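Putative aliphatic sulfonates-binding protein (Escherichia coli, PDB 2X26) probably serves as the periplasmic receptor of an ABC transport system, binding aliphatic sulfonates and handing them over for uptake. Local coordinates at residues A[86-91]-A[172-177]; A[158-163]-A[239-244]; A[120-125]-A[262-267]; A[64-69]-A[272-277]. All coordinates share one frame; numbering follows the deposited sequence. Where two conformers were deposited one is given.

Contacts 1 and 2 both reach the five-stranded sheet that contains strands 87-92 and 155-159. Contact 1 pairs strand 87-92 with 172-177, an edge strand, by backbone bonds, with aliphatic side chains on both faces, whereas contact 2, the most buried of the four, centres on a histidine-carboxylate bond with aromatic packing beside it, tying the end of strand 155-159 to the end of helix 235-243. Contacts 3 and 4 are partly exposed; contact 3 uses helix 255-270 and contact 4 the loop that follows it. One sets two helices at a right angle, with arginine side chains lying against leucine; the other is almost wholly apolar. A salt bridge from D266 to K277 links these two, while I89 connects contact 1 to contact 3 by packing on L120 and A123.

Contact 1. Residues A[86-91]-A[172-177]; sequences AEVILV and VRVLKD
I89 faces both L175 and K176 across an antiparallel strand pair, the mark of a classic beta bulge. K176 O accepts the I89 N-H at 2.9 Å, nearly straight at 170°, while L175 N reaches I89 O at 2.7 Å by a more bent bond. At the bulge L175 points toward 86-91: with CG opposite the backbone N (chi1 -178°), its CD2 comes to 4.0 Å from I89 CG2 and also meets V91 CG1. On the other face of the sheet the V174 side chain crosses that of V88 at about a right angle, and V174 CG2 touches both V88 CG1 at 4.0 Å and L90 CD2 at 3.9 Å, where Y163 of helix 162-169 also packs on all three residues. Strand 172-177 closes this side of the sheet; strand 87-92 pairs on its other flank with 155-159. Farther along, V91 and R173 exchange two backbone hydrogen bonds. The R173 guanidinium, bound through NE to E93 O and through NH2 to I97 O, carries V91 CG2 over one face, 3.7 Å above its centre.

Contact 2. Residues A[158-163]-A[239-244]; sequences IWDPYY and ASYLDH
H244 and D160 form the tight, polar heart of this contact. H244 ND1 donates to D160 OD2 at 2.8 Å; the oxygen lies in the imidazole plane and is met on its syn side, 20° out of the carboxylate plane, and the two planes are 19° apart. The imidazole is flanked on both faces: Y163 CE2 lies over one, toward the rim and 3.4 Å from H244 CE1, and S240 O over the other, without a hydrogen bond to ND1. The Y163 and H244 rings are inclined by only 17° but slid apart, and barely overlap. S164 OG bonds D160 OD1 and S240 OG. The other side is looser. Here a water donates to both D160 OD2 and Y241 O. Y241 CD1 lies 3.6 Å from D160 CB, and P161 CB also packs on this ring, with a bound glycerol close by. A cis peptide precedes P161 in the turn from strand 155-159 into helix 162-169, a beta-alpha connection of the type II periplasmic binding-protein fold, fastened here to the C-terminal end of helix 235-243.

Contact 3. Residues A[120-125]-A[262-267]; sequences LLRALR and QQTADL
The helical segments 120-125 and 262-267 run at 90° to each other with their axes 12.4 Å apart, and even the nearest CA atoms, those of L121 and L267, are 8.9 Å apart. The contact is therefore made by side chains, mostly long ones. L267 is its hub: CG lies opposite the backbone N (chi1 -175°), which sends the two methyls out toward the other helix. Its CD2 meets L121 CD1 at 4.0 Å and R122 NE at 4.0 Å, while CD1 lies 3.8 Å from R125 NH1, the two side chains sliding past each other in opposite directions. R122 is extended from CG to NE, where N118 OD1 accepts a hydrogen bond, and the R122 and T264 side chains cross at about a right angle. With an alanine in place of R122, N118 OD1 would probably lose this donor and L267 CD2 the chain it lies against. Beyond the contact, helix 115-126 presses L120 onto V108 and F110 of strand 107-110, and T264 packs on I62 and I65, so that helix 255-270 touches both helix 115-126 and helix 62-69.

Contact 4. Residues A[64-69]-A[272-277]; sequences PIFAQA and RLVPKK
V274 presses onto helix 62-69, touching I65, F66 and A69. Its CG1 forms a CH-pi contact with the F66 ring, 4.0 Å from the centroid and 15° off the normal. The same methyl meets I65 CG2 at 4.1 Å, the two side chains crossing at about a right angle. V274 CB, meanwhile, sits 3.7 Å from A69 CB. F66 owes its place over V274 to a chi1 of -74°, with CG opposite its own carbonyl carbon; its CE1 also comes to 3.3 Å from L273 O, which approaches the ring obliquely. Replacing F66 by an alanine would take away the ring face that V274 CG1 packs on and is likely to leave a gap there. At the other end, K276 lays CB against A69 O (3.7 Å) while its amine leads away. In the second shell, I65 packs on Q261, A69 on V278, and the salt bridge from K277 to D266 ties the loop back to helix 255-270. That helix ends in a Schellman motif, with R272 at positive phi as C-prime residue and L273 N bonded to F268 O, and the chain leaving it is what packs across helix 62-69.

Contact 1. Residues A[86-91]-A[172-177]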
loop_
_atom_site.group_PDB
_atom_site.type_symbol
_atom_site.label_atom_id
_atom_site.label_comp_id
_atom_site.label_asym_id
_atom_site.label_seq_id
_atom_site.Cartn_x
_atom_site.Cartn_y
_atom_site.Cartn_z
ATOM N N ALA A 86 -5.846 0.250 11.486
ATOM C CA ALA A 86 -6.359 1.103 10.432
ATOM C C ALA A 86 -7.345 0.359 9.504
ATOM O O ALA A 86 -7.925 0.941 8.599
ATOM C CB ALA A 86 -5.146 1.594 9.632
ATOM N N GLU A 87 -7.519 -0.945 9.697
ATOM C CA GLU A 87 -8.367 -1.754 8.800
ATOM C C GLU A 87 -9.428 -2.422 9.701
ATOM O O GLU A 87 -9.083 -3.193 10.546
ATOM C CB GLU A 87 -7.451 -2.779 8.100
ATOM C CG GLU A 87 -8.101 -3.632 7.010
ATOM C CD GLU A 87 -7.969 -2.963 5.625
ATOM O OE1 GLU A 87 -6.853 -2.492 5.323
ATOM O OE2 GLU A 87 -8.966 -2.926 4.880
ATOM N N VAL A 88 -10.713 -2.101 9.525
ATOM C CA VAL A 88 -11.758 -2.453 10.517
ATOM C C VAL A 88 -13.084 -2.986 9.969
ATOM O O VAL A 88 -13.412 -2.782 8.796
ATOM C CB VAL A 88 -12.066 -1.213 11.387
ATOM C CG1 VAL A 88 -10.788 -0.721 12.089
ATOM C CG2 VAL A 88 -12.726 -0.081 10.515
ATOM N N ILE A 89 -13.838 -3.678 10.832
ATOM C CA ILE A 89 -15.265 -3.889 10.638
ATOM C C ILE A 89 -16.007 -3.011 11.650
ATOM O O ILE A 89 -15.755 -3.114 12.876
ATOM C CB ILE A 89 -15.630 -5.376 10.864
ATOM C CG1 ILE A 89 -14.851 -6.265 9.908
ATOM C CG2 ILE A 89 -17.167 -5.605 10.732
ATOM C CD1 ILE A 89 -15.072 -7.817 10.153
ATOM N N LEU A 90 -16.861 -2.128 11.144
ATOM C CA LEU A 90 -17.632 -1.236 11.984
ATOM C C LEU A 90 -19.050 -1.681 12.115
ATOM O O LEU A 90 -19.665 -2.128 11.144
ATOM C CB LEU A 90 -17.689 0.149 11.358
ATOM C CG LEU A 90 -16.395 0.938 11.229
ATOM C CD1 LEU A 90 -16.693 2.169 10.384
ATOM C CD2 LEU A 90 -15.825 1.357 12.628
ATOM N N VAL A 91 -19.589 -1.483 13.306
ATOM C CA VAL A 91 -21.032 -1.649 13.531
ATOM C C VAL A 91 -21.484 -0.436 14.266
ATOM O O VAL A 91 -20.643 0.333 14.716
ATOM C CB VAL A 91 -21.364 -2.923 14.360
ATOM C CG1 VAL A 91 -20.934 -4.167 13.566
ATOM C CG2 VAL A 91 -20.587 -2.906 15.710
ATOM N N VAL A 172 -20.556 4.899 15.969
ATOM C CA VAL A 172 -19.989 3.628 15.500
ATOM C C VAL A 172 -18.902 3.069 16.398
ATOM O O VAL A 172 -18.278 3.779 17.201
ATOM C CB VAL A 172 -19.518 3.678 14.018
ATOM C CG1 VAL A 172 -20.654 4.103 13.103
ATOM C CG2 VAL A 172 -18.282 4.590 13.851
ATOM N N ARG A 173 -18.672 1.774 16.237
ATOM C CA ARG A 173 -17.776 1.017 17.075
ATOM C C ARG A 173 -17.027 -0.001 16.193
ATOM O O ARG A 173 -17.575 -0.595 15.230
ATOM C CB ARG A 173 -18.610 0.367 18.194
ATOM C CG ARG A 173 -18.244 -1.017 18.673
ATOM C CD ARG A 173 -18.984 -1.345 19.984
ATOM N NE ARG A 173 -20.336 -1.866 19.826
ATOM C CZ ARG A 173 -20.661 -3.118 19.494
ATOM N NH1 ARG A 173 -19.741 -4.030 19.227
ATOM N NH2 ARG A 173 -21.942 -3.440 19.388
ATOM N N VAL A 174 -15.755 -0.140 16.473
ATOM C CA VAL A 174 -14.953 -1.183 15.814
ATOM C C VAL A 174 -15.343 -2.556 16.403
ATOM O O VAL A 174 -15.117 -2.814 17.589
ATOM C CB VAL A 174 -13.475 -0.879 15.977
ATOM C CG1 VAL A 174 -12.592 -2.054 15.498
ATOM C CG2 VAL A 174 -13.111 0.369 15.211
ATOM N N LEU A 175 -15.935 -3.424 15.587
ATOM C CA LEU A 175 -16.214 -4.811 15.993
ATOM C C LEU A 175 -14.943 -5.655 15.956
ATOM O O LEU A 175 -14.744 -6.560 16.780
ATOM C CB LEU A 175 -17.246 -5.414 15.040
ATOM C CG LEU A 175 -17.704 -6.845 15.325
ATOM C CD1 LEU A 175 -18.579 -6.823 16.510
ATOM C CD2 LEU A 175 -18.421 -7.354 14.088
ATOM N N LYS A 176 -14.087 -5.370 14.986
ATOM C CA LYS A 176 -12.903 -6.199 14.747
ATOM C C LYS A 176 -11.907 -5.368 13.968
ATOM O O LYS A 176 -12.300 -4.698 13.049
ATOM C CB LYS A 176 -13.337 -7.435 13.940
ATOM C CG LYS A 176 -12.234 -8.405 13.564
ATOM C CD LYS A 176 -11.627 -9.014 14.757
ATOM C CE LYS A 176 -10.686 -10.121 14.271
ATOM N NZ LYS A 176 -10.038 -10.776 15.402
ATOM N N ASP A 177 -10.632 -5.388 14.362
ATOM C CA ASP A 177 -9.597 -4.792 13.485
ATOM C C ASP A 177 -8.628 -5.888 13.056
ATOM O O ASP A 177 -8.868 -7.082 13.314
ATOM C CB ASP A 177 -8.915 -3.572 14.126
ATOM C CG ASP A 177 -8.031 -3.935 15.315
ATOM O OD1 ASP A 177 -7.658 -5.130 15.502
ATOM O OD2 ASP A 177 -7.663 -3.019 16.086
#

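Contact 2. Residues A[158-163]-A[239-244]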
loop_
_atom_site.group_PDB
_atom_site.type_symbol
_atom_site.label_atom_id
_atom_site.label_comp_id
_atom_site.label_asym_id
_atom_site.label_seq_id
_atom_site.Cartn_x
_atom_site.Cartn_y
_atom_site.Cartn_z
ATOM N N ILE A 158 -14.032 -1.623 6.178
ATOM C CA ILE A 158 -13.429 -0.472 5.485
ATOM C C ILE A 158 -12.074 -0.082 6.059
ATOM O O ILE A 158 -11.719 -0.466 7.183
ATOM C CB ILE A 158 -14.440 0.762 5.536
ATOM C CG1 ILE A 158 -14.030 1.896 4.560
ATOM C CG2 ILE A 158 -14.642 1.234 6.959
ATOM C CD1 ILE A 158 -14.008 1.478 3.085
ATOM N N TRP A 159 -11.286 0.646 5.252
ATOM C CA TRP A 159 -9.969 1.122 5.628
ATOM C C TRP A 159 -9.965 2.619 5.991
ATOM O O TRP A 159 -10.949 3.338 5.777
ATOM C CB TRP A 159 -8.973 0.855 4.496
ATOM C CG TRP A 159 -9.387 1.412 3.161
ATOM C CD1 TRP A 159 -9.056 2.609 2.636
ATOM C CD2 TRP A 159 -10.210 0.742 2.166
ATOM N NE1 TRP A 159 -9.616 2.757 1.366
ATOM C CE2 TRP A 159 -10.313 1.610 1.056
ATOM C CE3 TRP A 159 -10.815 -0.531 2.099
ATOM C CZ2 TRP A 159 -11.040 1.271 -0.120
ATOM C CZ3 TRP A 159 -11.520 -0.874 0.916
ATOM C CH2 TRP A 159 -11.646 0.026 -0.145
ATOM N N ASP A 160 -8.868 3.063 6.579
ATOM C CA ASP A 160 -8.661 4.496 6.857
ATOM C C ASP A 160 -8.310 5.207 5.542
ATOM O O ASP A 160 -7.539 4.672 4.714
ATOM C CB ASP A 160 -7.498 4.618 7.842
ATOM C CG ASP A 160 -7.889 5.183 9.183
ATOM O OD1 ASP A 160 -8.980 5.810 9.283
ATOM O OD2 ASP A 160 -7.007 5.081 10.116
ATOM N N PRO A 161 -8.751 6.453 5.376
ATOM C CA PRO A 161 -9.345 7.349 6.401
ATOM C C PRO A 161 -10.879 7.325 6.524
ATOM O O PRO A 161 -11.434 8.064 7.345
ATOM C CB PRO A 161 -8.924 8.740 5.881
ATOM C CG PRO A 161 -9.074 8.575 4.353
ATOM C CD PRO A 161 -8.298 7.237 4.198
ATOM N N TYR A 162 -11.561 6.484 5.754
ATOM C CA TYR A 162 -13.010 6.370 5.884
ATOM C C TYR A 162 -13.372 5.974 7.312
ATOM O O TYR A 162 -14.368 6.443 7.856
ATOM C CB TYR A 162 -13.557 5.276 4.961
ATOM C CG TYR A 162 -13.369 5.560 3.476
ATOM C CD1 TYR A 162 -12.438 4.851 2.738
ATOM C CD2 TYR A 162 -14.145 6.501 2.819
ATOM C CE1 TYR A 162 -12.251 5.087 1.384
ATOM C CE2 TYR A 162 -13.960 6.755 1.440
ATOM C CZ TYR A 162 -13.012 6.007 0.744
ATOM O OH TYR A 162 -12.841 6.197 -0.614
ATOM N N TYR A 163 -12.575 5.056 7.848
ATOM C CA TYR A 163 -12.771 4.550 9.188
ATOM C C TYR A 163 -12.735 5.747 10.148
ATOM O O TYR A 163 -13.707 5.952 10.893
ATOM C CB TYR A 163 -11.702 3.500 9.517
ATOM C CG TYR A 163 -11.406 3.303 10.987
ATOM C CD1 TYR A 163 -12.435 3.385 11.941
ATOM C CD2 TYR A 163 -10.117 2.995 11.428
ATOM C CE1 TYR A 163 -12.177 3.211 13.301
ATOM C CE2 TYR A 163 -9.858 2.799 12.789
ATOM C CZ TYR A 163 -10.881 2.918 13.712
ATOM O OH TYR A 163 -10.585 2.720 15.060
ATOM N N ALA A 239 -5.524 13.491 12.239
ATOM C CA ALA A 239 -4.898 13.156 13.529
ATOM C C ALA A 239 -5.186 11.686 13.911
ATOM O O ALA A 239 -4.277 10.944 14.287
ATOM C CB ALA A 239 -5.390 14.086 14.631
ATOM N N SER A 240 -6.470 11.300 13.844
ATOM C CA SER A 240 -6.932 9.924 14.097
ATOM C C SER A 240 -6.257 8.964 13.124
ATOM O O SER A 240 -5.751 7.902 13.524
ATOM C CB SER A 240 -8.445 9.870 13.913
ATOM O OG SER A 240 -8.990 8.593 14.238
ATOM N N TYR A 241 -6.241 9.333 11.844
ATOM C CA TYR A 241 -5.589 8.528 10.833
ATOM C C TYR A 241 -4.111 8.215 11.157
ATOM O O TYR A 241 -3.677 7.034 11.082
ATOM C CB TYR A 241 -5.657 9.276 9.497
ATOM C CG TYR A 241 -4.966 8.610 8.363
ATOM C CD1 TYR A 241 -5.619 7.676 7.590
ATOM C CD2 TYR A 241 -3.642 8.910 8.065
ATOM C CE1 TYR A 241 -4.945 7.029 6.520
ATOM C CE2 TYR A 241 -2.978 8.305 7.013
ATOM C CZ TYR A 241 -3.625 7.383 6.250
ATOM O OH TYR A 241 -2.950 6.834 5.193
ATOM N N LEU A 242 -3.344 9.232 11.550
ATOM C CA LEU A 242 -1.924 9.011 11.909
ATOM C C LEU A 242 -1.793 8.177 13.179
ATOM O O LEU A 242 -0.885 7.319 13.284
ATOM C CB LEU A 242 -1.212 10.372 12.082
ATOM C CG LEU A 242 -1.024 11.183 10.792
ATOM C CD1 LEU A 242 -0.236 12.432 11.268
ATOM C CD2 LEU A 242 -0.193 10.421 9.724
ATOM N N ASP A 243 -2.716 8.370 14.130
ATOM C CA ASP A 243 -2.697 7.604 15.369
ATOM C C ASP A 243 -2.959 6.072 15.158
ATOM O O ASP A 243 -2.676 5.277 16.053
ATOM C CB ASP A 243 -3.714 8.178 16.343
ATOM C CG ASP A 243 -3.269 9.479 16.953
ATOM O OD1 ASP A 243 -2.042 9.769 16.871
ATOM O OD2 ASP A 243 -4.139 10.193 17.546
ATOM N N HIS A 244 -3.515 5.673 14.020
ATOM C CA HIS A 244 -3.753 4.243 13.773
ATOM C C HIS A 244 -2.578 3.583 13.052
ATOM O O HIS A 244 -2.678 2.411 12.688
ATOM C CB HIS A 244 -5.034 4.025 12.963
ATOM C CG HIS A 244 -6.248 4.608 13.607
ATOM N ND1 HIS A 244 -7.263 5.198 12.882
ATOM C CD2 HIS A 244 -6.601 4.708 14.912
ATOM C CE1 HIS A 244 -8.196 5.626 13.714
ATOM N NE2 HIS A 244 -7.820 5.341 14.954
HETATM O O HOH W 1 -4.278 4.865 9.469
#

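Contact 3. Residues A[120-125]-A[262-267]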
loop_
_atom_site.group_PDB
_atom_site.type_symbol
_atom_site.label_atom_id
_atom_site.label_comp_id
_atom_site.label_asym_id
_atom_site.label_seq_id
_atom_site.Cartn_x
_atom_site.Cartn_y
_atom_site.Cartn_z
ATOM N N LEU A 120 -12.277 -9.459 5.834
ATOM C CA LEU A 120 -13.552 -10.096 6.159
ATOM C C LEU A 120 -13.505 -11.598 5.991
ATOM O O LEU A 120 -13.998 -12.318 6.883
ATOM C CB LEU A 120 -14.723 -9.500 5.365
ATOM C CG LEU A 120 -16.092 -10.039 5.751
ATOM C CD1 LEU A 120 -16.494 -9.742 7.238
ATOM C CD2 LEU A 120 -17.153 -9.497 4.763
ATOM N N LEU A 121 -12.931 -12.100 4.886
ATOM C CA LEU A 121 -12.742 -13.569 4.731
ATOM C C LEU A 121 -11.988 -14.150 5.926
ATOM O O LEU A 121 -12.391 -15.185 6.456
ATOM C CB LEU A 121 -11.943 -13.917 3.467
ATOM C CG LEU A 121 -12.698 -13.861 2.129
ATOM C CD1 LEU A 121 -11.695 -14.045 1.009
ATOM C CD2 LEU A 121 -13.689 -15.003 2.097
ATOM N N ARG A 122 -10.897 -13.482 6.340
ATOM C CA ARG A 122 -10.079 -13.973 7.460
ATOM C C ARG A 122 -10.741 -13.875 8.821
ATOM O O ARG A 122 -10.652 -14.817 9.618
ATOM C CB ARG A 122 -8.751 -13.251 7.500
ATOM C CG ARG A 122 -7.854 -13.635 6.331
ATOM C CD ARG A 122 -6.747 -12.646 6.263
ATOM N NE ARG A 122 -6.063 -12.777 4.990
ATOM C CZ ARG A 122 -4.976 -13.513 4.803
ATOM N NH1 ARG A 122 -4.421 -14.192 5.822
ATOM N NH2 ARG A 122 -4.446 -13.547 3.588
ATOM N N ALA A 123 -11.424 -12.758 9.071
ATOM C CA ALA A 123 -12.171 -12.582 10.317
ATOM C C ALA A 123 -13.286 -13.625 10.440
ATOM O O ALA A 123 -13.493 -14.208 11.524
ATOM C CB ALA A 123 -12.770 -11.161 10.387
ATOM N N LEU A 124 -14.047 -13.810 9.353
ATOM C CA LEU A 124 -15.136 -14.781 9.380
ATOM C C LEU A 124 -14.592 -16.175 9.614
ATOM O O LEU A 124 -15.165 -16.965 10.395
ATOM C CB LEU A 124 -15.950 -14.733 8.081
ATOM C CG LEU A 124 -16.780 -13.468 7.833
ATOM C CD1 LEU A 124 -17.466 -13.604 6.472
ATOM C CD2 LEU A 124 -17.839 -13.334 8.928
ATOM N N ARG A 125 -13.467 -16.482 8.968
ATOM C CA ARG A 125 -12.858 -17.813 9.099
ATOM C C ARG A 125 -12.473 -18.121 10.549
ATOM O O ARG A 125 -12.673 -19.260 11.010
ATOM C CB ARG A 125 -11.630 -17.995 8.190
ATOM C CG ARG A 125 -11.021 -19.419 8.231
ATOM C CD ARG A 125 -10.086 -19.710 7.034
ATOM N NE ARG A 125 -9.005 -18.725 6.962
ATOM C CZ ARG A 125 -8.099 -18.623 5.990
ATOM N NH1 ARG A 125 -8.096 -19.467 4.961
ATOM N NH2 ARG A 125 -7.177 -17.668 6.069
ATOM N N GLN A 262 2.179 -14.986 0.178
ATOM C CA GLN A 262 1.809 -16.208 -0.582
ATOM C C GLN A 262 0.476 -16.744 -0.089
ATOM O O GLN A 262 -0.382 -17.137 -0.917
ATOM C CB GLN A 262 2.889 -17.297 -0.495
ATOM C CG GLN A 262 2.617 -18.525 -1.424
ATOM C CD GLN A 262 2.572 -18.130 -2.881
ATOM O OE1 GLN A 262 3.593 -17.717 -3.443
ATOM N NE2 GLN A 262 1.392 -18.248 -3.516
ATOM N N GLN A 263 0.286 -16.740 1.241
ATOM C CA GLN A 263 -0.970 -17.192 1.849
ATOM C C GLN A 263 -2.157 -16.409 1.252
ATOM O O GLN A 263 -3.199 -16.981 0.881
ATOM C CB GLN A 263 -0.937 -17.019 3.391
ATOM C CG GLN A 263 -0.297 -18.158 4.225
ATOM C CD GLN A 263 0.128 -17.693 5.636
ATOM O OE1 GLN A 263 -0.574 -16.925 6.298
ATOM N NE2 GLN A 263 1.289 -18.150 6.079
ATOM N N THR A 264 -2.017 -15.083 1.178
ATOM C CA THR A 264 -3.108 -14.258 0.647
ATOM C C THR A 264 -3.356 -14.550 -0.847
ATOM O O THR A 264 -4.511 -14.607 -1.325
ATOM C CB THR A 264 -2.815 -12.757 0.846
ATOM O OG1 THR A 264 -2.605 -12.526 2.259
ATOM C CG2 THR A 264 -4.011 -11.902 0.350
ATOM N N ALA A 265 -2.271 -14.721 -1.598
ATOM C CA ALA A 265 -2.429 -15.079 -3.018
ATOM C C ALA A 265 -3.172 -16.400 -3.140
ATOM O O ALA A 265 -4.098 -16.519 -3.953
ATOM C CB ALA A 265 -1.107 -15.139 -3.739
ATOM N N ASP A 266 -2.816 -17.364 -2.290
ATOM C CA ASP A 266 -3.540 -18.643 -2.300
ATOM C C ASP A 266 -5.012 -18.472 -1.961
ATOM O O ASP A 266 -5.869 -19.009 -2.677
ATOM C CB ASP A 266 -2.909 -19.675 -1.377
ATOM C CG ASP A 266 -1.459 -19.995 -1.739
ATOM O OD1 ASP A 266 -1.009 -19.710 -2.870
ATOM O OD2 ASP A 266 -0.766 -20.533 -0.852
ATOM N N LEU A 267 -5.308 -17.701 -0.912
ATOM C CA LEU A 267 -6.691 -17.415 -0.523
ATOM C C LEU A 267 -7.494 -16.801 -1.682
ATOM O O LEU A 267 -8.631 -17.219 -1.971
ATOM C CB LEU A 267 -6.726 -16.445 0.667
ATOM C CG LEU A 267 -8.109 -16.135 1.275
ATOM C CD1 LEU A 267 -8.762 -17.443 1.774
ATOM C CD2 LEU A 267 -8.063 -15.048 2.393
HETATM O O HOH W 2 -1.362 -14.078 4.991
#

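Contact 4. Residues A[64-69]-A[272-277]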
loop_
_atom_site.group_PDB
_atom_site.type_symbol
_atom_site.label_atom_id
_atom_site.label_comp_id
_atom_site.label_asym_id
_atom_site.label_seq_id
_atom_site.Cartn_x
_atom_site.Cartn_y
_atom_site.Cartn_z
ATOM N N PRO A 64 -1.125 -6.082 -6.122
ATOM C CA PRO A 64 -0.087 -6.793 -6.847
ATOM C C PRO A 64 -0.430 -8.231 -7.147
ATOM O O PRO A 64 0.089 -8.786 -8.128
ATOM C CB PRO A 64 1.085 -6.842 -5.876
ATOM C CG PRO A 64 0.854 -5.679 -4.950
ATOM C CD PRO A 64 -0.626 -5.489 -4.872
ATOM N N ILE A 65 -1.243 -8.856 -6.288
ATOM C CA ILE A 65 -1.610 -10.262 -6.532
ATOM C C ILE A 65 -2.412 -10.334 -7.837
ATOM O O ILE A 65 -2.151 -11.206 -8.698
ATOM C CB ILE A 65 -2.458 -10.832 -5.353
ATOM C CG1 ILE A 65 -1.606 -10.842 -4.104
ATOM C CG2 ILE A 65 -2.982 -12.248 -5.730
ATOM C CD1 ILE A 65 -2.397 -11.145 -2.749
ATOM N N PHE A 66 -3.377 -9.439 -8.004
ATOM C CA PHE A 66 -4.121 -9.387 -9.299
ATOM C C PHE A 66 -3.215 -9.190 -10.521
ATOM O O PHE A 66 -3.354 -9.901 -11.514
ATOM C CB PHE A 66 -5.177 -8.282 -9.288
ATOM C CG PHE A 66 -6.365 -8.599 -8.480
ATOM C CD1 PHE A 66 -7.519 -9.061 -9.072
ATOM C CD2 PHE A 66 -6.339 -8.425 -7.103
ATOM C CE1 PHE A 66 -8.623 -9.364 -8.307
ATOM C CE2 PHE A 66 -7.453 -8.720 -6.339
ATOM C CZ PHE A 66 -8.588 -9.204 -6.943
ATOM N N ALA A 67 -2.284 -8.254 -10.438
ATOM C CA ALA A 67 -1.400 -7.988 -11.596
ATOM C C ALA A 67 -0.474 -9.192 -11.878
ATOM O O ALA A 67 -0.274 -9.605 -13.018
ATOM C CB ALA A 67 -0.566 -6.657 -11.339
ATOM N N GLN A 68 0.062 -9.794 -10.819
ATOM C CA GLN A 68 1.031 -10.842 -11.022
ATOM C C GLN A 68 0.317 -12.084 -11.501
ATOM O O GLN A 68 0.846 -12.857 -12.311
ATOM C CB GLN A 68 1.899 -11.048 -9.750
ATOM C CG GLN A 68 2.700 -9.701 -9.457
ATOM C CD GLN A 68 3.283 -9.604 -8.034
ATOM O OE1 GLN A 68 2.857 -10.309 -7.087
ATOM N NE2 GLN A 68 4.258 -8.714 -7.882
ATOM N N ALA A 69 -0.909 -12.288 -11.023
ATOM C CA ALA A 69 -1.652 -13.472 -11.429
ATOM C C ALA A 69 -1.932 -13.421 -12.926
ATOM O O ALA A 69 -2.139 -14.463 -13.583
ATOM C CB ALA A 69 -2.952 -13.563 -10.656
ATOM N N ARG A 272 -11.419 -17.943 -6.338
ATOM C CA ARG A 272 -11.546 -17.519 -7.755
ATOM C C ARG A 272 -11.566 -15.987 -7.983
ATOM O O ARG A 272 -12.097 -15.484 -8.996
ATOM C CB ARG A 272 -12.719 -18.241 -8.454
ATOM C CG ARG A 272 -12.839 -19.719 -8.117
ATOM C CD ARG A 272 -14.208 -20.284 -8.582
ATOM N NE ARG A 272 -14.685 -19.621 -9.815
ATOM C CZ ARG A 272 -15.791 -19.954 -10.489
ATOM N NH1 ARG A 272 -16.574 -20.964 -10.073
ATOM N NH2 ARG A 272 -16.117 -19.282 -11.593
ATOM N N LEU A 273 -10.941 -15.250 -7.056
ATOM C CA LEU A 273 -10.745 -13.806 -7.211
ATOM C C LEU A 273 -9.648 -13.495 -8.233
ATOM O O LEU A 273 -9.703 -12.466 -8.900
ATOM C CB LEU A 273 -10.425 -13.177 -5.843
ATOM C CG LEU A 273 -11.605 -13.230 -4.858
ATOM C CD1 LEU A 273 -11.259 -12.899 -3.429
ATOM C CD2 LEU A 273 -12.721 -12.265 -5.382
ATOM N N VAL A 274 -8.633 -14.357 -8.330
ATOM C CA VAL A 274 -7.666 -14.296 -9.430
ATOM C C VAL A 274 -7.649 -15.633 -10.126
ATOM O O VAL A 274 -7.975 -16.645 -9.499
ATOM C CB VAL A 274 -6.231 -13.994 -8.898
ATOM C CG1 VAL A 274 -6.178 -12.619 -8.350
ATOM C CG2 VAL A 274 -5.825 -15.013 -7.833
ATOM N N PRO A 275 -7.238 -15.664 -11.419
ATOM C CA PRO A 275 -7.390 -16.875 -12.206
ATOM C C PRO A 275 -6.262 -17.894 -12.021
ATOM O O PRO A 275 -6.385 -19.040 -12.492
ATOM C CB PRO A 275 -7.363 -16.346 -13.662
ATOM C CG PRO A 275 -6.557 -15.119 -13.613
ATOM C CD PRO A 275 -6.811 -14.511 -12.255
ATOM N N LYS A 276 -5.164 -17.474 -11.391
ATOM C CA LYS A 276 -3.940 -18.290 -11.305
ATOM C C LYS A 276 -3.341 -18.255 -9.917
ATOM O O LYS A 276 -3.453 -17.266 -9.202
ATOM C CB LYS A 276 -2.864 -17.817 -12.316
ATOM C CG LYS A 276 -3.118 -18.252 -13.770
ATOM C CD LYS A 276 -1.853 -18.161 -14.678
ATOM C CE LYS A 276 -2.246 -18.110 -16.167
ATOM N NZ LYS A 276 -2.765 -19.399 -16.698
ATOM N N LYS A 277 -2.697 -19.351 -9.536
ATOM C CA LYS A 277 -1.837 -19.348 -8.363
ATOM C C LYS A 277 -0.608 -18.544 -8.780
ATOM O O LYS A 277 -0.239 -18.537 -9.955
ATOM C CB LYS A 277 -1.502 -20.791 -7.945
ATOM C CG LYS A 277 -1.396 -20.994 -6.436
ATOM C CD LYS A 277 -0.977 -22.408 -6.098
ATOM C CE LYS A 277 -0.675 -22.573 -4.593
ATOM N NZ LYS A 277 0.511 -21.783 -4.080
#